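Local coordinates for Exo beta-1,2-glucooligosaccharide sophorohydrolase (non-reducing end) (Parabacteroides distasonis ATCC 8503, PDB 5Z06), which hydrolyses linear beta-1,2-glucan and beta-1,2-glucooligosaccharides of four or more units, releasing sophorose from their non-reducing ends, at residues A[9-14]-A[173-178]; A[47-52]-A[234-239]; A[87-92]-A[133-138]. One frame throughout, in Å; residues are numbered along the deposited sequence.

All three contacts lie on the same side of the chain's centre, around one calcium ion and the sheet whose strand 169-180 supplies one of its ligands, D175. Interactions 1 and 2 share the metal and supply all seven of its protein ligand atoms; their centres are about 10 Å apart. They also meet directly, through D176 OD1 and T49 OG1 at 2.5 Å and the salt bridge E12 OE2 to R238 NH2 at 2.7 Å. Interaction 3 lies about 10 Å from interaction 1, one strand further across the same sheet: the D175 O to Q90 N pair, at 2.7 Å, joins strands 169-180 and 86-93. The Q90 side chain remains about 8 Å from the calcium.

Interaction 1: A[9-14]-A[173-178]; sequences VFFENS and YLDDIE. With CA (calcium ion), chain C.
E12 and D175 meet at the calcium ion. The backbone O of E12 binds it at 2.3 Å, N13 adds its side-chain OD1 at 2.5 Å, and the D175 carboxylate grips it with both oxygens, OD1 at 2.5 Å and OD2 at 2.6 Å. E12 O and D175 OD1 are drawn to within 2.8 Å of each other, a closeness of two acceptors that the shared cation accounts for. T49 and N52 complete the site. D175 CG lies anti to the backbone N (chi1 -154°), which turns the carboxylate toward the metal; D176 N then meets OD1 from above the carboxylate plane. Behind this shell the F11 ring reaches OD1 with its edge, CE2 at 3.3 Å, while the backbone N of N13 sits over the ring's centre on one face. Further back, 9-11 pairs antiparallel with strand 173-178 through a beta bulge: I177 O accepts from both F10 N and F11 N, the latter at 2.9 Å in the carbonyl plane on a lone pair. F10 CB packs on I177 CG2 at 3.7 Å, and both side chains reach V158 of the facing sheet. D176 OD1 pairs with the hydroxyl of T49. The dication probably balances the D175 carboxylate, while R238 answers the charge of E12 at OE2; the shared metal ties the start of the chain to strand 169-180.

Interaction 2: A[47-52]-A[234-239]; sequences AFTPGN and VAVRRP. With CA (calcium ion), chain C.
One water is held between P50 and V236, donating to P50 O at 3.0 Å and accepting from V236 N at 2.8 Å. It bridges the calcium-binding loop 47-52 to the outermost strand, 232-237, of a four-stranded antiparallel sheet, whose strand order and sequence are consistent with a fibronectin type III-like domain. V234 and A235 form a classic beta bulge opposite I222 in that strand. The P50 ring lies against the bulged backbone, CG 3.4 Å from A235 N and CB close to the carbonyl carbon of V234. V236 points toward the loop and spreads its two methyls against it: CG2 touches T49 CB at 3.9 Å, while CG1 meets T49 CG2 and, at 4.0 Å, P50 CD. Cutting V236 back to an alanine removes both methyls and would probably open a gap between strand and loop, costing T49 CG2 and P50 CD these contacts. T49 OG1, set between the backbone N and the carbonyl carbon (chi1 47°), binds the calcium and also pairs with D176. N52 contributes its backbone O to the same metal, after a turn at G51 with positive phi (104°). On the strand, R237 folds back so that NH1 donates to V236 O at 2.9 Å, the acceptor lying near the guanidinium plane. T49 chelates the ion with two atoms, O and OG1, each 2.3 Å from it.

Interaction 3: A[87-92]-A[133-138]; sequences LSMQVR and HPVSIP
L87-R92 and H133-P138 run antiparallel, their axes 4.7 Å apart at 163°, with six backbone hydrogen bonds joining the pairs L87-I137, M89-V135 and V91-H133. The bonds are fairly even: H133 N lies 2.7 Å from V91 O. V135 N lies 2.9 Å from M89 O. At the non-hydrogen-bonded pairs, alpha carbons approach carbonyls instead, S88 CA reaching V135 O at 3.2 Å. Side chains of the bonded pairs share one face. There V91 CG2 presses on V135 CG2 at 3.5 Å, both methyls anti to their own carbonyl carbons. L87 and I137 lie side by side, CD2 to CD1 4.0 Å, and M89, bent at chi3 (-75°), brings its terminal CE to V135 CG1. H133 meets V91 O through CB, at 3.3 Å, and its ring NE2 is hydrogen-bonded to R128 O. On the other face the Q90 chain bends back at chi2, carrying OE1 alongside the P134 ring, 3.7 Å from CD; S88 and S136 lie on this side too. L87, M89 and I137 all reach I105 of the opposing five-stranded sheet, so the apolar face forms part of the core of a two-sheet antiparallel beta sandwich.

Interaction 1: A[9-14]-A[173-178]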
ATOM      1  N   VAL A   9       3.058 -15.849  -8.232  1.00 35.84           N
ATOM      2  CA  VAL A   9       4.221 -16.256  -7.456  1.00 34.02           C
ATOM      3  C   VAL A   9       3.771 -16.725  -6.082  1.00 33.75           C
ATOM      4  O   VAL A   9       3.021 -16.036  -5.424  1.00 35.48           O
ATOM      5  CB  VAL A   9       5.196 -15.068  -7.317  1.00 33.75           C
ATOM      6  CG1 VAL A   9       6.373 -15.386  -6.402  1.00 33.58           C
ATOM      7  CG2 VAL A   9       5.703 -14.657  -8.688  1.00 33.80           C
ATOM      8  N   PHE A  10       4.245 -17.889  -5.653  1.00 31.86           N
ATOM      9  CA  PHE A  10       4.036 -18.360  -4.292  1.00 32.61           C
ATOM     10  C   PHE A  10       5.135 -17.870  -3.360  1.00 33.42           C
ATOM     11  O   PHE A  10       4.893 -17.620  -2.190  1.00 34.21           O
ATOM     12  CB  PHE A  10       3.990 -19.877  -4.260  1.00 32.20           C
ATOM     13  CG  PHE A  10       2.831 -20.438  -4.993  1.00 32.56           C
ATOM     14  CD1 PHE A  10       1.596 -20.518  -4.382  1.00 31.87           C
ATOM     15  CD2 PHE A  10       2.965 -20.869  -6.311  1.00 33.97           C
ATOM     16  CE1 PHE A  10       0.502 -21.030  -5.060  1.00 33.79           C
ATOM     17  CE2 PHE A  10       1.873 -21.394  -6.993  1.00 34.47           C
ATOM     18  CZ  PHE A  10       0.644 -21.478  -6.369  1.00 32.86           C
ATOM     19  N   PHE A  11       6.358 -17.788  -3.869  1.00 33.14           N
ATOM     20  CA  PHE A  11       7.434 -17.218  -3.102  1.00 33.29           C
ATOM     21  C   PHE A  11       8.531 -16.710  -4.000  1.00 34.13           C
ATOM     22  O   PHE A  11       9.005 -17.437  -4.870  1.00 36.36           O
ATOM     23  CB  PHE A  11       8.015 -18.262  -2.167  1.00 32.82           C
ATOM     24  CG  PHE A  11       9.103 -17.729  -1.310  1.00 32.11           C
ATOM     25  CD1 PHE A  11       8.796 -17.067  -0.139  1.00 30.34           C
ATOM     26  CD2 PHE A  11      10.429 -17.863  -1.682  1.00 32.05           C
ATOM     27  CE1 PHE A  11       9.787 -16.555   0.657  1.00 31.46           C
ATOM     28  CE2 PHE A  11      11.432 -17.342  -0.884  1.00 32.16           C
ATOM     29  CZ  PHE A  11      11.115 -16.690   0.287  1.00 30.44           C
ATOM     30  N   GLU A  12       8.931 -15.469  -3.787  1.00 32.82           N
ATOM     31  CA  GLU A  12      10.159 -14.935  -4.347  1.00 33.99           C
ATOM     32  C   GLU A  12      11.143 -14.607  -3.230  1.00 33.09           C
ATOM     33  O   GLU A  12      12.288 -15.055  -3.248  1.00 32.42           O
ATOM     34  CB  GLU A  12       9.861 -13.685  -5.144  1.00 37.60           C
ATOM     35  CG  GLU A  12      11.098 -13.060  -5.759  1.00 42.34           C
ATOM     36  CD  GLU A  12      10.737 -12.050  -6.817  1.00 45.38           C
ATOM     37  OE1 GLU A  12      10.132 -11.012  -6.467  1.00 47.49           O
ATOM     38  OE2 GLU A  12      11.037 -12.321  -7.994  1.00 47.35           O
ATOM     39  N   ASN A  13      10.689 -13.801  -2.282  1.00 33.63           N
ATOM     40  CA  ASN A  13      11.495 -13.345  -1.145  1.00 33.96           C
ATOM     41  C   ASN A  13      10.565 -13.022  -0.001  1.00 30.65           C
ATOM     42  O   ASN A  13       9.454 -12.564  -0.214  1.00 31.51           O
ATOM     43  CB  ASN A  13      12.292 -12.078  -1.514  1.00 33.01           C
ATOM     44  CG  ASN A  13      13.567 -12.386  -2.276  1.00 32.86           C
ATOM     45  OD1 ASN A  13      14.315 -13.281  -1.901  1.00 33.05           O
ATOM     46  ND2 ASN A  13      13.833 -11.638  -3.341  1.00 32.44           N
ATOM     47  N   SER A  14      11.017 -13.279   1.210  1.00 31.33           N
ATOM     48  CA  SER A  14      10.309 -12.853   2.407  1.00 30.62           C
ATOM     49  C   SER A  14      10.806 -11.464   2.722  1.00 32.20           C
ATOM     50  O   SER A  14      12.021 -11.260   2.835  1.00 34.65           O
ATOM     51  CB  SER A  14      10.604 -13.781   3.565  1.00 28.34           C
ATOM     52  OG  SER A  14       9.822 -13.448   4.676  1.00 29.35           O
ATOM     53  N   TYR A 173      16.344 -26.007   0.453  1.00 32.58           N
ATOM     54  CA  TYR A 173      15.900 -24.660   0.318  1.00 33.66           C
ATOM     55  C   TYR A 173      15.054 -24.535  -0.933  1.00 33.91           C
ATOM     56  O   TYR A 173      15.372 -25.109  -1.966  1.00 34.95           O
ATOM     57  CB  TYR A 173      17.084 -23.728   0.261  1.00 32.82           C
ATOM     58  CG  TYR A 173      17.997 -23.905   1.429  1.00 34.45           C
ATOM     59  CD1 TYR A 173      17.770 -23.228   2.618  1.00 35.07           C
ATOM     60  CD2 TYR A 173      19.086 -24.768   1.361  1.00 33.00           C
ATOM     61  CE1 TYR A 173      18.622 -23.385   3.702  1.00 36.26           C
ATOM     62  CE2 TYR A 173      19.939 -24.929   2.441  1.00 34.25           C
ATOM     63  CZ  TYR A 173      19.703 -24.234   3.601  1.00 33.04           C
ATOM     64  OH  TYR A 173      20.528 -24.398   4.673  1.00 33.59           O
ATOM     65  N   LEU A 174      13.964 -23.786  -0.808  1.00 35.67           N
ATOM     66  CA  LEU A 174      13.034 -23.541  -1.896  1.00 35.32           C
ATOM     67  C   LEU A 174      12.987 -22.045  -2.103  1.00 35.07           C
ATOM     68  O   LEU A 174      12.817 -21.279  -1.153  1.00 37.04           O
ATOM     69  CB  LEU A 174      11.654 -24.055  -1.548  1.00 36.58           C
ATOM     70  CG  LEU A 174      11.628 -25.478  -0.997  1.00 37.43           C
ATOM     71  CD1 LEU A 174      10.195 -25.796  -0.603  1.00 38.62           C
ATOM     72  CD2 LEU A 174      12.144 -26.488  -2.014  1.00 38.52           C
ATOM     73  N   ASP A 175      13.174 -21.646  -3.348  1.00 31.05           N
ATOM     74  CA  ASP A 175      13.091 -20.279  -3.746  1.00 31.25           C
ATOM     75  C   ASP A 175      12.336 -20.179  -5.081  1.00 32.09           C
ATOM     76  O   ASP A 175      12.202 -21.160  -5.819  1.00 30.21           O
ATOM     77  CB  ASP A 175      14.509 -19.711  -3.875  1.00 28.95           C
ATOM     78  CG  ASP A 175      14.559 -18.227  -3.677  1.00 28.37           C
ATOM     79  OD1 ASP A 175      13.517 -17.620  -3.386  1.00 28.79           O
ATOM     80  OD2 ASP A 175      15.644 -17.636  -3.809  1.00 28.03           O
ATOM     81  N   ASP A 176      11.834 -18.989  -5.365  1.00 31.67           N
ATOM     82  CA  ASP A 176      11.229 -18.663  -6.650  1.00 34.75           C
ATOM     83  C   ASP A 176      10.169 -19.649  -7.095  1.00 33.62           C
ATOM     84  O   ASP A 176      10.181 -20.149  -8.222  1.00 37.31           O
ATOM     85  CB  ASP A 176      12.325 -18.472  -7.655  1.00 37.73           C
ATOM     86  CG  ASP A 176      13.326 -17.485  -7.167  1.00 39.27           C
ATOM     87  OD1 ASP A 176      12.896 -16.395  -6.735  1.00 43.68           O
ATOM     88  OD2 ASP A 176      14.519 -17.808  -7.151  1.00 45.13           O
ATOM     89  N   ILE A 177       9.254 -19.895  -6.166  1.00 31.29           N
ATOM     90  CA  ILE A 177       8.143 -20.793  -6.350  1.00 31.76           C
ATOM     91  C   ILE A 177       7.084 -19.960  -7.028  1.00 33.97           C
ATOM     92  O   ILE A 177       6.566 -18.983  -6.463  1.00 34.57           O
ATOM     93  CB  ILE A 177       7.606 -21.325  -5.030  1.00 32.05           C
ATOM     94  CG1 ILE A 177       8.752 -21.897  -4.187  1.00 32.92           C
ATOM     95  CG2 ILE A 177       6.548 -22.375  -5.301  1.00 33.36           C
ATOM     96  CD1 ILE A 177       8.372 -22.278  -2.792  1.00 34.88           C
ATOM     97  N   GLU A 178       6.786 -20.331  -8.262  1.00 36.79           N
ATOM     98  CA  GLU A 178       5.923 -19.531  -9.101  1.00 40.00           C
ATOM     99  C   GLU A 178       5.350 -20.340 -10.252  1.00 38.93           C
ATOM    100  O   GLU A 178       5.928 -21.364 -10.677  1.00 36.28           O
ATOM    101  CB  GLU A 178       6.700 -18.335  -9.663  1.00 41.32           C
ATOM    102  CG  GLU A 178       7.910 -18.706 -10.495  1.00 42.01           C
ATOM    103  CD  GLU A 178       8.757 -17.511 -10.875  1.00 42.10           C
ATOM    104  OE1 GLU A 178       8.304 -16.347 -10.741  1.00 46.05           O
ATOM    105  OE2 GLU A 178       9.889 -17.743 -11.323  1.00 39.90           O
TER
HETATM  106 CA    CA C 801      14.530 -15.393  -3.130  1.00 31.11          CA

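Interaction 2: A[47-52]-A[234-239]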
ATOM      1  N   ALA A  47      20.009 -18.238  -1.324  1.00 33.15           N
ATOM      2  CA  ALA A  47      18.914 -17.791  -2.136  1.00 34.79           C
ATOM      3  C   ALA A  47      19.326 -17.887  -3.582  1.00 36.48           C
ATOM      4  O   ALA A  47      20.497 -17.607  -3.930  1.00 34.78           O
ATOM      5  CB  ALA A  47      18.561 -16.343  -1.808  1.00 32.34           C
ATOM      6  N   PHE A  48      18.360 -18.250  -4.425  1.00 35.42           N
ATOM      7  CA  PHE A  48      18.511 -18.016  -5.843  1.00 35.55           C
ATOM      8  C   PHE A  48      18.254 -16.540  -6.172  1.00 33.92           C
ATOM      9  O   PHE A  48      19.165 -15.852  -6.602  1.00 33.01           O
ATOM     10  CB  PHE A  48      17.620 -18.916  -6.690  1.00 37.52           C
ATOM     11  CG  PHE A  48      17.916 -18.769  -8.131  1.00 40.63           C
ATOM     12  CD1 PHE A  48      19.047 -19.390  -8.656  1.00 40.95           C
ATOM     13  CD2 PHE A  48      17.174 -17.905  -8.933  1.00 37.61           C
ATOM     14  CE1 PHE A  48      19.400 -19.207  -9.973  1.00 40.61           C
ATOM     15  CE2 PHE A  48      17.520 -17.725 -10.253  1.00 39.22           C
ATOM     16  CZ  PHE A  48      18.631 -18.378 -10.774  1.00 40.64           C
ATOM     17  N   THR A  49      17.018 -16.056  -6.009  1.00 33.07           N
ATOM     18  CA  THR A  49      16.793 -14.600  -6.014  1.00 31.07           C
ATOM     19  C   THR A  49      17.210 -14.092  -4.651  1.00 31.47           C
ATOM     20  O   THR A  49      16.595 -14.462  -3.651  1.00 27.36           O
ATOM     21  CB  THR A  49      15.363 -14.155  -6.253  1.00 29.34           C
ATOM     22  OG1 THR A  49      14.489 -14.905  -5.420  1.00 28.26           O
ATOM     23  CG2 THR A  49      15.007 -14.308  -7.697  1.00 29.42           C
ATOM     24  N   PRO A  50      18.266 -13.268  -4.614  1.00 33.23           N
ATOM     25  CA  PRO A  50      18.768 -12.803  -3.366  1.00 34.45           C
ATOM     26  C   PRO A  50      17.756 -12.055  -2.540  1.00 38.54           C
ATOM     27  O   PRO A  50      16.722 -11.532  -3.027  1.00 33.68           O
ATOM     28  CB  PRO A  50      19.891 -11.853  -3.763  1.00 34.22           C
ATOM     29  CG  PRO A  50      19.540 -11.429  -5.127  1.00 34.51           C
ATOM     30  CD  PRO A  50      19.032 -12.686  -5.728  1.00 34.06           C
ATOM     31  N   GLY A  51      18.200 -11.941  -1.299  1.00 41.00           N
ATOM     32  CA  GLY A  51      17.390 -11.810  -0.168  1.00 36.42           C
ATOM     33  C   GLY A  51      17.511 -13.213   0.405  1.00 34.43           C
ATOM     34  O   GLY A  51      18.484 -13.564   1.060  1.00 31.26           O
ATOM     35  N   ASN A  52      16.512 -14.033   0.120  1.00 31.77           N
ATOM     36  CA  ASN A  52      16.299 -15.196   0.921  1.00 30.18           C
ATOM     37  C   ASN A  52      15.535 -16.274   0.201  1.00 29.75           C
ATOM     38  O   ASN A  52      15.033 -16.097  -0.920  1.00 30.41           O
ATOM     39  CB  ASN A  52      15.635 -14.789   2.245  1.00 30.81           C
ATOM     40  CG  ASN A  52      14.357 -14.008   2.043  1.00 32.46           C
ATOM     41  OD1 ASN A  52      13.471 -14.440   1.319  1.00 33.30           O
ATOM     42  ND2 ASN A  52      14.253 -12.860   2.687  1.00 31.14           N
ATOM     43  N   VAL A 234      22.362  -8.642  -4.192  1.00 38.56           N
ATOM     44  CA  VAL A 234      21.660  -8.331  -2.943  1.00 35.49           C
ATOM     45  C   VAL A 234      20.152  -8.303  -3.050  1.00 34.45           C
ATOM     46  O   VAL A 234      19.480  -8.432  -2.031  1.00 37.24           O
ATOM     47  CB  VAL A 234      22.129  -7.027  -2.291  1.00 35.64           C
ATOM     48  CG1 VAL A 234      23.528  -7.222  -1.729  1.00 37.47           C
ATOM     49  CG2 VAL A 234      22.033  -5.842  -3.249  1.00 34.07           C
ATOM     50  N   ALA A 235      19.617  -8.132  -4.250  1.00 32.40           N
ATOM     51  CA  ALA A 235      18.175  -8.025  -4.411  1.00 33.92           C
ATOM     52  C   ALA A 235      17.773  -8.219  -5.843  1.00 33.66           C
ATOM     53  O   ALA A 235      18.595  -8.115  -6.757  1.00 33.67           O
ATOM     54  CB  ALA A 235      17.677  -6.655  -3.935  1.00 33.66           C
ATOM     55  N   VAL A 236      16.486  -8.493  -6.024  1.00 34.28           N
ATOM     56  CA  VAL A 236      15.878  -8.454  -7.335  1.00 34.43           C
ATOM     57  C   VAL A 236      14.711  -7.501  -7.264  1.00 34.65           C
ATOM     58  O   VAL A 236      14.057  -7.365  -6.226  1.00 30.29           O
ATOM     59  CB  VAL A 236      15.376  -9.812  -7.869  1.00 35.68           C
ATOM     60  CG1 VAL A 236      16.542 -10.737  -8.135  1.00 38.97           C
ATOM     61  CG2 VAL A 236      14.353 -10.474  -6.941  1.00 37.02           C
ATOM     62  N   ARG A 237      14.470  -6.831  -8.377  1.00 34.33           N
ATOM     63  CA  ARG A 237      13.327  -5.989  -8.479  1.00 35.32           C
ATOM     64  C   ARG A 237      12.613  -6.315  -9.763  1.00 34.17           C
ATOM     65  O   ARG A 237      13.195  -6.314 -10.844  1.00 37.10           O
ATOM     66  CB  ARG A 237      13.741  -4.515  -8.385  1.00 34.88           C
ATOM     67  CG  ARG A 237      14.059  -4.073  -6.967  1.00 33.61           C
ATOM     68  CD  ARG A 237      12.801  -4.037  -6.113  1.00 33.55           C
ATOM     69  NE  ARG A 237      13.036  -3.628  -4.732  1.00 31.96           N
ATOM     70  CZ  ARG A 237      13.357  -4.438  -3.719  1.00 31.88           C
ATOM     71  NH1 ARG A 237      13.549  -5.748  -3.892  1.00 32.72           N
ATOM     72  NH2 ARG A 237      13.529  -3.923  -2.513  1.00 29.63           N
ATOM     73  N   ARG A 238      11.333  -6.587  -9.620  1.00 33.12           N
ATOM     74  CA  ARG A 238      10.464  -6.813 -10.734  1.00 35.79           C
ATOM     75  C   ARG A 238      10.378  -5.536 -11.579  1.00 38.04           C
ATOM     76  O   ARG A 238      10.588  -4.439 -11.048  1.00 38.41           O
ATOM     77  CB  ARG A 238       9.087  -7.194 -10.212  1.00 37.20           C
ATOM     78  CG  ARG A 238       9.026  -8.528  -9.504  1.00 38.39           C
ATOM     79  CD  ARG A 238       9.057  -9.639 -10.520  1.00 39.88           C
ATOM     80  NE  ARG A 238       9.229 -10.950  -9.915  1.00 42.59           N
ATOM     81  CZ  ARG A 238       9.240 -12.101 -10.592  1.00 44.11           C
ATOM     82  NH1 ARG A 238       9.053 -12.114 -11.906  1.00 45.51           N
ATOM     83  NH2 ARG A 238       9.429 -13.260  -9.947  1.00 47.38           N
ATOM     84  N   PRO A 239      10.057  -5.667 -12.886  1.00 39.10           N
ATOM     85  CA  PRO A 239      10.047  -4.533 -13.844  1.00 39.23           C
ATOM     86  C   PRO A 239       9.140  -3.329 -13.500  1.00 37.42           C
ATOM     87  O   PRO A 239       9.407  -2.230 -13.948  1.00 37.90           O
ATOM     88  CB  PRO A 239       9.590  -5.184 -15.166  1.00 39.62           C
ATOM     89  CG  PRO A 239       9.708  -6.653 -14.959  1.00 39.62           C
ATOM     90  CD  PRO A 239       9.501  -6.889 -13.499  1.00 39.06           C
TER
HETATM   91 CA    CA C 801      14.530 -15.393  -3.130  1.00 31.11          CA
HETATM   92  O   HOH W   1      15.296  -8.963  -3.496  1.00 25.55           O

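Interaction 3: A[87-92]-A[133-138]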
ATOM      1  N   LEU A  87       4.630 -25.121 -12.695  1.00 38.92           N
ATOM      2  CA  LEU A  87       5.085 -24.686 -11.392  1.00 34.64           C
ATOM      3  C   LEU A  87       6.590 -24.751 -11.435  1.00 34.02           C
ATOM      4  O   LEU A  87       7.173 -25.834 -11.425  1.00 34.16           O
ATOM      5  CB  LEU A  87       4.552 -25.590 -10.303  1.00 34.08           C
ATOM      6  CG  LEU A  87       5.124 -25.386  -8.899  1.00 32.84           C
ATOM      7  CD1 LEU A  87       4.746 -24.009  -8.371  1.00 32.92           C
ATOM      8  CD2 LEU A  87       4.589 -26.472  -7.991  1.00 32.62           C
ATOM      9  N   SER A  88       7.218 -23.590 -11.518  1.00 33.56           N
ATOM     10  CA  SER A  88       8.661 -23.493 -11.462  1.00 34.10           C
ATOM     11  C   SER A  88       9.126 -23.170 -10.034  1.00 37.36           C
ATOM     12  O   SER A  88       8.504 -22.376  -9.341  1.00 36.59           O
ATOM     13  CB  SER A  88       9.145 -22.445 -12.432  1.00 35.10           C
ATOM     14  OG  SER A  88      10.490 -22.105 -12.183  1.00 34.91           O
ATOM     15  N   MET A  89      10.195 -23.833  -9.595  1.00 37.98           N
ATOM     16  CA  MET A  89      10.881 -23.509  -8.349  1.00 38.15           C
ATOM     17  C   MET A  89      12.383 -23.568  -8.556  1.00 37.56           C
ATOM     18  O   MET A  89      12.881 -24.083  -9.562  1.00 37.45           O
ATOM     19  CB  MET A  89      10.552 -24.509  -7.256  1.00 39.43           C
ATOM     20  CG  MET A  89       9.170 -25.102  -7.320  1.00 43.64           C
ATOM     21  SD  MET A  89       8.878 -26.036  -5.825  1.00 48.98           S
ATOM     22  CE  MET A  89       9.873 -27.478  -6.145  1.00 46.61           C
ATOM     23  N   GLN A  90      13.096 -23.059  -7.567  1.00 34.87           N
ATOM     24  CA  GLN A  90      14.517 -23.267  -7.446  1.00 35.56           C
ATOM     25  C   GLN A  90      14.660 -24.098  -6.178  1.00 37.13           C
ATOM     26  O   GLN A  90      14.093 -23.738  -5.141  1.00 34.77           O
ATOM     27  CB  GLN A  90      15.246 -21.939  -7.335  1.00 34.94           C
ATOM     28  CG  GLN A  90      15.229 -21.133  -8.622  1.00 37.11           C
ATOM     29  CD  GLN A  90      16.248 -21.585  -9.645  1.00 39.26           C
ATOM     30  OE1 GLN A  90      17.084 -22.453  -9.391  1.00 46.73           O
ATOM     31  NE2 GLN A  90      16.194 -20.977 -10.813  1.00 41.62           N
ATOM     32  N   VAL A  91      15.387 -25.217  -6.275  1.00 36.30           N
ATOM     33  CA  VAL A  91      15.513 -26.184  -5.188  1.00 34.81           C
ATOM     34  C   VAL A  91      16.992 -26.410  -4.951  1.00 35.56           C
ATOM     35  O   VAL A  91      17.759 -26.628  -5.879  1.00 35.81           O
ATOM     36  CB  VAL A  91      14.814 -27.504  -5.516  1.00 34.85           C
ATOM     37  CG1 VAL A  91      14.789 -28.445  -4.320  1.00 35.57           C
ATOM     38  CG2 VAL A  91      13.390 -27.242  -5.950  1.00 36.55           C
ATOM     39  N   ARG A  92      17.393 -26.328  -3.694  1.00 36.83           N
ATOM     40  CA  ARG A  92      18.772 -26.530  -3.323  1.00 37.84           C
ATOM     41  C   ARG A  92      18.800 -27.506  -2.162  1.00 38.90           C
ATOM     42  O   ARG A  92      18.034 -27.375  -1.210  1.00 38.24           O
ATOM     43  CB  ARG A  92      19.401 -25.212  -2.929  1.00 39.28           C
ATOM     44  CG  ARG A  92      20.860 -25.291  -2.526  1.00 41.70           C
ATOM     45  CD  ARG A  92      21.219 -24.067  -1.722  1.00 43.99           C
ATOM     46  NE  ARG A  92      22.615 -24.031  -1.323  1.00 43.26           N
ATOM     47  CZ  ARG A  92      23.589 -23.409  -1.976  1.00 43.88           C
ATOM     48  NH1 ARG A  92      23.357 -22.768  -3.118  1.00 45.76           N
ATOM     49  NH2 ARG A  92      24.814 -23.436  -1.472  1.00 43.24           N
ATOM     50  N   HIS A 133      18.856 -25.822  -8.228  1.00 43.93           N
ATOM     51  CA  HIS A 133      18.340 -26.620  -9.331  1.00 45.68           C
ATOM     52  C   HIS A 133      17.015 -26.069  -9.798  1.00 46.05           C
ATOM     53  O   HIS A 133      16.053 -26.048  -9.024  1.00 41.91           O
ATOM     54  CB  HIS A 133      18.131 -28.060  -8.882  1.00 46.80           C
ATOM     55  CG  HIS A 133      19.399 -28.730  -8.487  1.00 47.67           C
ATOM     56  ND1 HIS A 133      20.486 -28.789  -9.328  1.00 51.28           N
ATOM     57  CD2 HIS A 133      19.774 -29.324  -7.331  1.00 48.85           C
ATOM     58  CE1 HIS A 133      21.472 -29.418  -8.716  1.00 53.66           C
ATOM     59  NE2 HIS A 133      21.068 -29.747  -7.501  1.00 51.86           N
ATOM     60  N   PRO A 134      16.954 -25.598 -11.056  1.00 47.65           N
ATOM     61  CA  PRO A 134      15.621 -25.254 -11.546  1.00 46.63           C
ATOM     62  C   PRO A 134      14.752 -26.496 -11.622  1.00 44.65           C
ATOM     63  O   PRO A 134      15.216 -27.543 -12.039  1.00 52.33           O
ATOM     64  CB  PRO A 134      15.879 -24.631 -12.936  1.00 44.68           C
ATOM     65  CG  PRO A 134      17.321 -24.801 -13.209  1.00 43.06           C
ATOM     66  CD  PRO A 134      18.015 -25.031 -11.900  1.00 44.55           C
ATOM     67  N   VAL A 135      13.523 -26.379 -11.151  1.00 43.32           N
ATOM     68  CA  VAL A 135      12.533 -27.421 -11.261  1.00 42.81           C
ATOM     69  C   VAL A 135      11.337 -26.821 -11.983  1.00 44.31           C
ATOM     70  O   VAL A 135      10.940 -25.704 -11.676  1.00 43.45           O
ATOM     71  CB  VAL A 135      12.113 -27.907  -9.871  1.00 43.71           C
ATOM     72  CG1 VAL A 135      10.920 -28.846  -9.935  1.00 43.63           C
ATOM     73  CG2 VAL A 135      13.284 -28.595  -9.201  1.00 44.05           C
ATOM     74  N   SER A 136      10.793 -27.563 -12.952  1.00 43.99           N
ATOM     75  CA  SER A 136       9.538 -27.216 -13.632  1.00 43.72           C
ATOM     76  C   SER A 136       8.632 -28.412 -13.569  1.00 43.38           C
ATOM     77  O   SER A 136       8.979 -29.489 -14.044  1.00 51.67           O
ATOM     78  CB  SER A 136       9.763 -26.862 -15.094  1.00 43.76           C
ATOM     79  OG  SER A 136      10.524 -25.685 -15.219  1.00 46.77           O
ATOM     80  N   ILE A 137       7.472 -28.232 -12.974  1.00 41.47           N
ATOM     81  CA  ILE A 137       6.488 -29.278 -12.904  1.00 41.09           C
ATOM     82  C   ILE A 137       5.382 -28.776 -13.798  1.00 42.49           C
ATOM     83  O   ILE A 137       4.783 -27.741 -13.492  1.00 42.13           O
ATOM     84  CB  ILE A 137       5.969 -29.496 -11.477  1.00 40.42           C
ATOM     85  CG1 ILE A 137       7.131 -29.813 -10.541  1.00 40.78           C
ATOM     86  CG2 ILE A 137       4.929 -30.613 -11.462  1.00 40.62           C
ATOM     87  CD1 ILE A 137       6.818 -29.643  -9.076  1.00 42.10           C
ATOM     88  N   PRO A 138       5.129 -29.482 -14.920  1.00 42.81           N
ATOM     89  CA  PRO A 138       3.964 -29.140 -15.687  1.00 42.78           C
ATOM     90  C   PRO A 138       2.734 -29.201 -14.802  1.00 42.58           C
ATOM     91  O   PRO A 138       2.551 -30.173 -14.056  1.00 45.60           O
ATOM     92  CB  PRO A 138       3.923 -30.239 -16.773  1.00 42.22           C
ATOM     93  CG  PRO A 138       5.349 -30.572 -17.005  1.00 41.78           C
ATOM     94  CD  PRO A 138       5.963 -30.488 -15.623  1.00 44.01           C
TER